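Local coordinates for protein sulfate adenylyltransferase (Allochromatium vinosum, PDB 4DNX) that catalyses the transfer of the adenylyl group of ATP to sulfate, giving adenosine 5'-phosphosulfate and diphosphate, at residues H291-R296 with F328-T333; A272-A277 with F308-I313; K194-Q199 with M214-V219. One frame throughout, in Å; residues are numbered along the deposited sequence.

Overall arrangement
All three contacts belong to the Rossmann-like ATP-sulfurylase domain and gather round strand 291-294 of its parallel sheet. Contact 1 pairs that strand with edge strand 326-329; contact 3 sets a helix on the neighbouring strand 195-200, and its centre is about 10 Å from that of contact 1. Contact 2 joins two helix starts, its centre about 12 Å from contact 1. Gln-311 ties these two together, its NE2 probably bonding Ala-330 O at 2.9 Å and Ile-294 O at 3.0 Å. Contacts 2 and 3 do not touch, their centres being about 19 Å apart. As in related enzymes, the nucleotide site probably lies at the C-terminal ends of these strands.

Contact 1: residues H291-R296 with F328-T333; sequences HFIIGR and FRADNT
Phe-292, Ile-294 and Phe-328 are laced together through their backbones. Phe-328 N reaches Phe-292 O at 2.9 Å. Ile-294 N reaches Phe-328 O at 3.0 Å in a nearly straight bond (173° at the hydrogen). Ala-330 N continues the ladder to Ile-294 O at 2.9 Å. Ile-293 and Phe-328 stand side by side on one face, Ile-293 CG1 lying 4.2 Å from Phe-328 CD1. With CG1 beside the backbone N (chi1 -69°), Ile-293 CG2 lies anti to that N and meets Ala-330 CB, two residues along from Phe-328, at 4.0 Å. Branched and aromatic side chains suit this apolar face, on which Ala-215 of helix 206-219 packs. The pairing is that of a parallel beta-alpha-beta unit, strand 291-294 crossing to strand 326-329 by way of helix 309-316. Past Ile-294 the ladder stops and side chains take over toward solvent. Arg-296, bent at chi3 (-72°), brings NH2 to the syn lone pair of Asp-331 OD1 at 3.2 Å in a salt bridge, in the guanidinium plane, while its NE adds a weak bond to the same oxygen. From the anti side, and tilted out of the carboxylate plane, Asn-332 N also donates to OD1. With an alanine in place of Asp-331, Arg-296 would probably lose its charged mate and turn more freely, and the Asn-332 N-H would lose this acceptor.

Contact 2: residues A272-A277 with F308-I313; sequences AGPREA and FDAQTI
Pro-274 is the bump of this contact, wedged into a hollow formed by Asp-309, Ala-310 and Ile-313. Its ring is held at two places: CG rests 3.6 Å from Asp-309 CB, and CB lies 3.7 Å from Ile-313 CD1. Ala-310 makes the floor of the hollow. Because it carries no more than a methyl group, the backbones can close in until Pro-274 CA and Ala-310 CA are 3.8 Å apart. One turn further along the first helix, Ala-277 meets the same residue, its CB touching Ala-310 CB at 3.8 Å, so two small residues face each other and the helices come close. Ile-313 forms the far wall. Its CG1 is anti to the backbone N (chi1 -170°), which sends CD1 across to Pro-274 and puts CG2 in the crowded position; CD1 also lies 3.6 Å from Pro-274 O. Both segments are helix starts, with Gly-273 and Phe-308 as the N-caps. Proline fits the first turn, where its missing N-H costs no helix bond, and glycine accepts the positive phi of 55° just before it. Ala-277 and Ala-310 both also pack on Ile-294, so the two helices lie against the sheet together on one face. The polar groups find their partners outside the seam: Arg-275 bonds to Ala-68 O and Pro-80 O, and Asp-309 OD2 to Gly-306 N. What joins the segments is therefore apolar packing, which depends on close fit of shape and not on directed bonds.

Contact 3: residues K194-Q199 with M214-V219; sequences KIVAFQ and MAMEAV
Lys-194 begins the contact by laying its aliphatic chain over the last residue of the helical segment, CD coming within 3.4 Å of Val-219 O. Extended beyond CG, the chain carries its ammonium group on toward solvent; so near the C-terminal part of a helix, a positive charge would probably be favourable. A lysine suits such a border, greasy along its length and charged at the end. Ile-195 turns to the other side of the sheet, as alternation in a strand demands. Val-196 then carries most of the packing, with both methyl groups in use. Its CG1, anti to the backbone N (chi1 171°), points to Ala-215 CB at 4.1 Å. CG2 sits between two helix residues, 3.9 Å from Val-219 CG2 and 4.1 Å from Met-216 CG. Beta branching gives valine this double reach without a long chain, while the small Ala-215 lets the helix settle close to the sheet. Ile-293 of the neighbouring strand touches both Val-196 and Ala-215 and extends the apolar layer. Further along, Phe-198 leaves this part of the helix, its ring meeting that of His-208 nearer the helix start, and Gln-199 bonds through OE1 to Arg-284. The axes of strand 195-199 and helix 214-219 approach to 8.8 Å and run roughly antiparallel, at 153°. This is the return helix of a beta-alpha-beta crossover, strand 195-200 to helix 206-219 to strand 223-230, the repeating element of the Rossmann-like fold of the HUP clan.

Contact 1: residues H291-R296 with F328-T333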
loop_
_atom_site.group_PDB
_atom_site.type_symbol
_atom_site.label_atom_id
_atom_site.label_comp_id
_atom_site.label_asym_id
_atom_site.label_seq_id
_atom_site.Cartn_x
_atom_site.Cartn_y
_atom_site.Cartn_z
ATOM N N HIS A 291 12.733 -7.508 17.189
ATOM C CA HIS A 291 13.319 -6.584 18.160
ATOM C C HIS A 291 12.632 -5.226 18.018
ATOM O O HIS A 291 12.282 -4.829 16.912
ATOM C CB HIS A 291 14.824 -6.460 17.901
ATOM C CG HIS A 291 15.563 -7.725 18.183
ATOM N ND1 HIS A 291 15.636 -8.769 17.276
ATOM C CD2 HIS A 291 16.225 -8.142 19.286
ATOM C CE1 HIS A 291 16.312 -9.769 17.807
ATOM N NE2 HIS A 291 16.682 -9.415 19.026
ATOM N N PHE A 292 12.472 -4.503 19.112
ATOM C CA PHE A 292 11.819 -3.218 19.105
ATOM C C PHE A 292 12.629 -2.252 19.950
ATOM O O PHE A 292 12.983 -2.581 21.083
ATOM C CB PHE A 292 10.397 -3.344 19.704
ATOM C CG PHE A 292 9.675 -2.024 19.847
ATOM C CD1 PHE A 292 9.654 -1.105 18.813
ATOM C CD2 PHE A 292 8.956 -1.749 21.011
ATOM C CE1 PHE A 292 8.958 0.137 18.937
ATOM C CE2 PHE A 292 8.276 -0.548 21.152
ATOM C CZ PHE A 292 8.267 0.394 20.123
ATOM N N ILE A 293 12.953 -1.089 19.391
ATOM C CA ILE A 293 13.794 -0.104 20.103
ATOM C C ILE A 293 12.894 0.743 21.026
ATOM O O ILE A 293 11.923 1.382 20.564
ATOM C CB ILE A 293 14.470 0.844 19.113
ATOM C CG1 ILE A 293 15.514 0.097 18.290
ATOM C CG2 ILE A 293 15.166 2.057 19.834
ATOM C CD1 ILE A 293 16.107 0.931 17.139
ATOM N N ILE A 294 13.273 0.799 22.296
ATOM C CA ILE A 294 12.593 1.647 23.307
ATOM C C ILE A 294 13.696 2.453 23.992
ATOM O O ILE A 294 14.572 1.894 24.625
ATOM C CB ILE A 294 11.856 0.773 24.364
ATOM C CG1 ILE A 294 10.779 -0.069 23.664
ATOM C CG2 ILE A 294 11.266 1.645 25.581
ATOM C CD1 ILE A 294 9.820 -0.798 24.585
ATOM N N GLY A 295 13.632 3.763 23.835
ATOM C CA GLY A 295 14.564 4.694 24.488
ATOM C C GLY A 295 14.017 5.346 25.751
ATOM O O GLY A 295 13.075 4.843 26.361
ATOM N N ARG A 296 14.583 6.490 26.128
ATOM C CA ARG A 296 14.157 7.241 27.316
ATOM C C ARG A 296 12.801 7.880 27.092
ATOM O O ARG A 296 12.539 8.421 26.002
ATOM C CB ARG A 296 15.201 8.323 27.569
ATOM C CG ARG A 296 14.997 9.166 28.798
ATOM C CD ARG A 296 16.110 10.212 28.890
ATOM N NE ARG A 296 17.385 9.606 29.254
ATOM C CZ ARG A 296 17.887 9.580 30.486
ATOM N NH1 ARG A 296 17.231 10.127 31.500
ATOM N NH2 ARG A 296 19.053 9.002 30.708
ATOM N N PHE A 328 15.247 -3.711 22.469
ATOM C CA PHE A 328 16.555 -3.097 22.465
ATOM C C PHE A 328 16.440 -1.812 23.292
ATOM O O PHE A 328 15.675 -0.913 22.924
ATOM C CB PHE A 328 17.011 -2.722 21.048
ATOM C CG PHE A 328 18.386 -2.063 21.046
ATOM C CD1 PHE A 328 18.523 -0.681 21.042
ATOM C CD2 PHE A 328 19.524 -2.854 21.116
ATOM C CE1 PHE A 328 19.833 -0.088 21.080
ATOM C CE2 PHE A 328 20.818 -2.268 21.139
ATOM C CZ PHE A 328 20.948 -0.892 21.126
ATOM N N ARG A 329 17.177 -1.753 24.396
ATOM C CA ARG A 329 17.041 -0.646 25.350
ATOM C C ARG A 329 18.000 0.462 24.947
ATOM O O ARG A 329 19.216 0.316 25.102
ATOM C CB ARG A 329 17.343 -1.135 26.771
ATOM C CG ARG A 329 16.267 -2.040 27.322
ATOM C CD ARG A 329 16.632 -2.588 28.721
ATOM N NE ARG A 329 15.495 -3.347 29.249
ATOM C CZ ARG A 329 15.338 -3.685 30.528
ATOM N NH1 ARG A 329 16.256 -3.363 31.432
ATOM N NH2 ARG A 329 14.268 -4.370 30.894
ATOM N N ALA A 330 17.439 1.534 24.403
ATOM C CA ALA A 330 18.218 2.696 23.961
ATOM C C ALA A 330 18.338 3.762 25.056
ATOM O O ALA A 330 17.667 3.705 26.095
ATOM C CB ALA A 330 17.589 3.286 22.711
ATOM N N ASP A 331 19.226 4.728 24.827
ATOM C CA ASP A 331 19.441 5.851 25.745
ATOM C C ASP A 331 19.993 7.004 24.896
ATOM O O ASP A 331 20.194 6.840 23.673
ATOM C CB ASP A 331 20.411 5.433 26.852
ATOM C CG ASP A 331 20.329 6.316 28.094
ATOM O OD1 ASP A 331 19.811 7.444 28.016
ATOM O OD2 ASP A 331 20.821 5.875 29.154
ATOM N N ASN A 332 20.220 8.155 25.531
ATOM C CA ASN A 332 20.712 9.361 24.848
ATOM C C ASN A 332 22.007 9.086 24.078
ATOM O O ASN A 332 22.882 8.349 24.553
ATOM C CB ASN A 332 21.000 10.471 25.858
ATOM C CG ASN A 332 19.742 10.971 26.594
ATOM O OD1 ASN A 332 18.660 11.082 26.018
ATOM N ND2 ASN A 332 19.915 11.313 27.865
ATOM N N THR A 333 22.111 9.688 22.901
ATOM C CA THR A 333 23.333 9.585 22.070
ATOM C C THR A 333 24.070 10.913 22.018
ATOM O O THR A 333 23.530 11.972 22.373
ATOM C CB THR A 333 23.021 9.220 20.597
ATOM O OG1 THR A 333 22.217 10.255 20.000
ATOM C CG2 THR A 333 22.306 7.884 20.452
#

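Contact 2: residues A272-A277 with F308-I313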
loop_
_atom_site.group_PDB
_atom_site.type_symbol
_atom_site.label_atom_id
_atom_site.label_comp_id
_atom_site.label_asym_id
_atom_site.label_seq_id
_atom_site.Cartn_x
_atom_site.Cartn_y
_atom_site.Cartn_z
ATOM N N ALA A 272 0.536 7.068 26.999
ATOM C CA ALA A 272 0.445 6.236 28.214
ATOM C C ALA A 272 1.766 5.595 28.624
ATOM O O ALA A 272 1.817 4.701 29.494
ATOM C CB ALA A 272 -0.678 5.176 28.035
ATOM N N GLY A 273 2.856 6.069 28.024
ATOM C CA GLY A 273 4.208 5.690 28.495
ATOM C C GLY A 273 4.394 4.185 28.540
ATOM O O GLY A 273 4.148 3.510 27.516
ATOM N N PRO A 274 4.813 3.659 29.694
ATOM C CA PRO A 274 5.116 2.226 29.810
ATOM C C PRO A 274 3.966 1.328 29.351
ATOM O O PRO A 274 4.196 0.329 28.647
ATOM C CB PRO A 274 5.404 2.025 31.286
ATOM C CG PRO A 274 5.770 3.393 31.831
ATOM C CD PRO A 274 5.165 4.419 30.916
ATOM N N ARG A 275 2.724 1.637 29.730
ATOM C CA ARG A 275 1.640 0.800 29.178
ATOM C C ARG A 275 1.511 0.805 27.629
ATOM O O ARG A 275 1.198 -0.235 27.017
ATOM C CB ARG A 275 0.299 1.123 29.807
ATOM C CG ARG A 275 -0.814 0.142 29.353
ATOM C CD ARG A 275 -0.604 -1.327 29.903
ATOM N NE ARG A 275 -0.818 -1.371 31.330
ATOM C CZ ARG A 275 -1.969 -1.749 31.904
ATOM N NH1 ARG A 275 -2.972 -2.211 31.176
ATOM N NH2 ARG A 275 -2.093 -1.694 33.205
ATOM N N GLU A 276 1.753 1.956 27.002
ATOM C CA GLU A 276 1.658 2.062 25.569
ATOM C C GLU A 276 2.844 1.346 24.913
ATOM O O GLU A 276 2.693 0.790 23.826
ATOM C CB GLU A 276 1.583 3.527 25.137
ATOM C CG GLU A 276 1.309 3.702 23.670
ATOM C CD GLU A 276 0.807 5.088 23.331
ATOM O OE1 GLU A 276 1.084 5.988 24.151
ATOM O OE2 GLU A 276 0.160 5.250 22.261
ATOM N N ALA A 277 3.999 1.331 25.607
ATOM C CA ALA A 277 5.178 0.624 25.095
ATOM C C ALA A 277 4.872 -0.876 24.951
ATOM O O ALA A 277 5.328 -1.513 23.990
ATOM C CB ALA A 277 6.417 0.864 26.004
ATOM N N PHE A 308 13.079 5.379 32.342
ATOM C CA PHE A 308 13.219 4.001 31.823
ATOM C C PHE A 308 12.096 3.042 32.232
ATOM O O PHE A 308 12.219 1.829 32.087
ATOM C CB PHE A 308 14.602 3.439 32.192
ATOM C CG PHE A 308 15.734 4.300 31.686
ATOM C CD1 PHE A 308 16.004 4.346 30.314
ATOM C CD2 PHE A 308 16.459 5.104 32.551
ATOM C CE1 PHE A 308 17.026 5.164 29.823
ATOM C CE2 PHE A 308 17.493 5.914 32.080
ATOM C CZ PHE A 308 17.767 5.951 30.706
ATOM N N ASP A 309 11.003 3.594 32.768
ATOM C CA ASP A 309 9.849 2.766 33.125
ATOM C C ASP A 309 9.303 1.964 31.938
ATOM O O ASP A 309 8.834 0.832 32.108
ATOM C CB ASP A 309 8.742 3.629 33.778
ATOM C CG ASP A 309 9.119 4.137 35.187
ATOM O OD1 ASP A 309 10.216 3.826 35.727
ATOM O OD2 ASP A 309 8.298 4.870 35.796
ATOM N N ALA A 310 9.345 2.544 30.739
ATOM C CA ALA A 310 8.850 1.830 29.564
ATOM C C ALA A 310 9.771 0.677 29.150
ATOM O O ALA A 310 9.355 -0.217 28.397
ATOM C CB ALA A 310 8.585 2.798 28.399
ATOM N N GLN A 311 11.012 0.688 29.615
ATOM C CA GLN A 311 11.852 -0.495 29.430
ATOM C C GLN A 311 11.595 -1.537 30.530
ATOM O O GLN A 311 11.434 -2.723 30.241
ATOM C CB GLN A 311 13.332 -0.095 29.435
ATOM C CG GLN A 311 13.685 0.933 28.351
ATOM C CD GLN A 311 15.180 1.358 28.423
ATOM O OE1 GLN A 311 15.904 1.054 29.385
ATOM N NE2 GLN A 311 15.630 2.049 27.390
ATOM N N THR A 312 11.553 -1.098 31.786
ATOM C CA THR A 312 11.497 -2.042 32.919
ATOM C C THR A 312 10.113 -2.700 33.111
ATOM O O THR A 312 10.005 -3.714 33.798
ATOM C CB THR A 312 11.984 -1.420 34.237
ATOM O OG1 THR A 312 11.144 -0.305 34.580
ATOM C CG2 THR A 312 13.453 -0.978 34.093
ATOM N N ILE A 313 9.076 -2.130 32.503
ATOM C CA ILE A 313 7.740 -2.725 32.621
ATOM C C ILE A 313 7.797 -4.168 32.064
ATOM O O ILE A 313 7.039 -5.048 32.491
ATOM C CB ILE A 313 6.673 -1.889 31.864
ATOM C CG1 ILE A 313 5.258 -2.392 32.200
ATOM C CG2 ILE A 313 6.926 -1.834 30.322
ATOM C CD1 ILE A 313 4.149 -1.388 31.833
#

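Contact 3: residues K194-Q199 with M214-V219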
loop_
_atom_site.group_PDB
_atom_site.type_symbol
_atom_site.label_atom_id
_atom_site.label_comp_id
_atom_site.label_asym_id
_atom_site.label_seq_id
_atom_site.Cartn_x
_atom_site.Cartn_y
_atom_site.Cartn_z
ATOM N N LYS A 194 16.166 -11.640 11.322
ATOM C CA LYS A 194 16.051 -10.804 12.511
ATOM C C LYS A 194 15.773 -9.398 12.011
ATOM O O LYS A 194 16.388 -8.920 11.037
ATOM C CB LYS A 194 17.315 -10.872 13.369
ATOM C CG LYS A 194 17.410 -12.223 14.092
ATOM C CD LYS A 194 18.709 -12.347 14.847
ATOM C CE LYS A 194 18.703 -13.635 15.682
ATOM N NZ LYS A 194 20.071 -13.994 16.163
ATOM N N ILE A 195 14.801 -8.747 12.636
ATOM C CA ILE A 195 14.293 -7.463 12.119
ATOM C C ILE A 195 14.070 -6.509 13.292
ATOM O O ILE A 195 13.320 -6.850 14.227
ATOM C CB ILE A 195 12.904 -7.663 11.379
ATOM C CG1 ILE A 195 13.032 -8.732 10.261
ATOM C CG2 ILE A 195 12.396 -6.337 10.827
ATOM C CD1 ILE A 195 12.725 -10.147 10.733
ATOM N N VAL A 196 14.728 -5.336 13.268
ATOM C CA VAL A 196 14.512 -4.301 14.311
ATOM C C VAL A 196 13.387 -3.370 13.874
ATOM O O VAL A 196 13.323 -3.012 12.701
ATOM C CB VAL A 196 15.805 -3.467 14.455
ATOM C CG1 VAL A 196 15.579 -2.224 15.366
ATOM C CG2 VAL A 196 16.963 -4.344 14.967
ATOM N N ALA A 197 12.477 -2.972 14.775
ATOM C CA ALA A 197 11.455 -1.975 14.409
ATOM C C ALA A 197 11.773 -0.672 15.149
ATOM O O ALA A 197 12.213 -0.714 16.347
ATOM C CB ALA A 197 10.043 -2.494 14.843
ATOM N N PHE A 198 11.570 0.452 14.466
ATOM C CA PHE A 198 11.807 1.785 15.028
ATOM C C PHE A 198 10.633 2.675 14.667
ATOM O O PHE A 198 10.358 2.838 13.493
ATOM C CB PHE A 198 13.120 2.402 14.452
ATOM C CG PHE A 198 13.398 3.819 14.946
ATOM C CD1 PHE A 198 13.800 4.027 16.268
ATOM C CD2 PHE A 198 13.230 4.923 14.089
ATOM C CE1 PHE A 198 14.058 5.350 16.733
ATOM C CE2 PHE A 198 13.505 6.256 14.568
ATOM C CZ PHE A 198 13.900 6.418 15.848
ATOM N N GLN A 199 10.000 3.299 15.676
ATOM C CA GLN A 199 8.872 4.214 15.439
ATOM C C GLN A 199 9.366 5.660 15.298
ATOM O O GLN A 199 10.202 6.112 16.088
ATOM C CB GLN A 199 7.886 4.147 16.637
ATOM C CG GLN A 199 6.720 5.123 16.512
ATOM C CD GLN A 199 5.609 4.863 17.525
ATOM O OE1 GLN A 199 5.286 3.714 17.831
ATOM N NE2 GLN A 199 5.030 5.945 18.065
ATOM N N MET A 214 23.088 0.880 15.445
ATOM C CA MET A 214 23.556 0.252 16.722
ATOM C C MET A 214 22.699 -0.936 17.123
ATOM O O MET A 214 23.225 -1.996 17.503
ATOM C CB MET A 214 23.532 1.274 17.880
ATOM C CG MET A 214 24.669 2.233 17.823
ATOM S SD MET A 214 24.462 3.386 19.236
ATOM C CE MET A 214 24.222 4.928 18.369
ATOM N N ALA A 215 21.382 -0.755 17.044
ATOM C CA ALA A 215 20.452 -1.837 17.385
ATOM C C ALA A 215 20.650 -3.022 16.423
ATOM O O ALA A 215 20.770 -4.192 16.876
ATOM C CB ALA A 215 19.001 -1.367 17.392
ATOM N N MET A 216 20.732 -2.721 15.122
ATOM C CA MET A 216 20.930 -3.767 14.128
ATOM C C MET A 216 22.224 -4.546 14.372
ATOM O O MET A 216 22.216 -5.781 14.281
ATOM C CB MET A 216 20.896 -3.207 12.711
ATOM C CG MET A 216 19.547 -2.573 12.365
ATOM S SD MET A 216 19.667 -1.478 10.923
ATOM C CE MET A 216 19.633 -2.772 9.728
ATOM N N GLU A 217 23.325 -3.853 14.694
ATOM C CA GLU A 217 24.610 -4.547 14.926
ATOM C C GLU A 217 24.534 -5.379 16.200
ATOM O O GLU A 217 25.070 -6.494 16.268
ATOM C CB GLU A 217 25.764 -3.545 15.022
ATOM C CG GLU A 217 27.154 -4.210 15.147
ATOM C CD GLU A 217 28.301 -3.214 15.326
ATOM O OE1 GLU A 217 28.291 -2.162 14.641
ATOM O OE2 GLU A 217 29.225 -3.492 16.140
ATOM N N ALA A 218 23.828 -4.865 17.206
ATOM C CA ALA A 218 23.812 -5.522 18.529
ATOM C C ALA A 218 23.087 -6.866 18.496
ATOM O O ALA A 218 23.472 -7.809 19.190
ATOM C CB ALA A 218 23.184 -4.599 19.585
ATOM N N VAL A 219 22.023 -6.940 17.707
ATOM C CA VAL A 219 21.165 -8.124 17.684
ATOM C C VAL A 219 21.356 -8.940 16.402
ATOM O O VAL A 219 20.625 -9.923 16.175
ATOM C CB VAL A 219 19.667 -7.746 17.918
ATOM C CG1 VAL A 219 19.542 -6.740 19.078
ATOM C CG2 VAL A 219 19.013 -7.182 16.632
#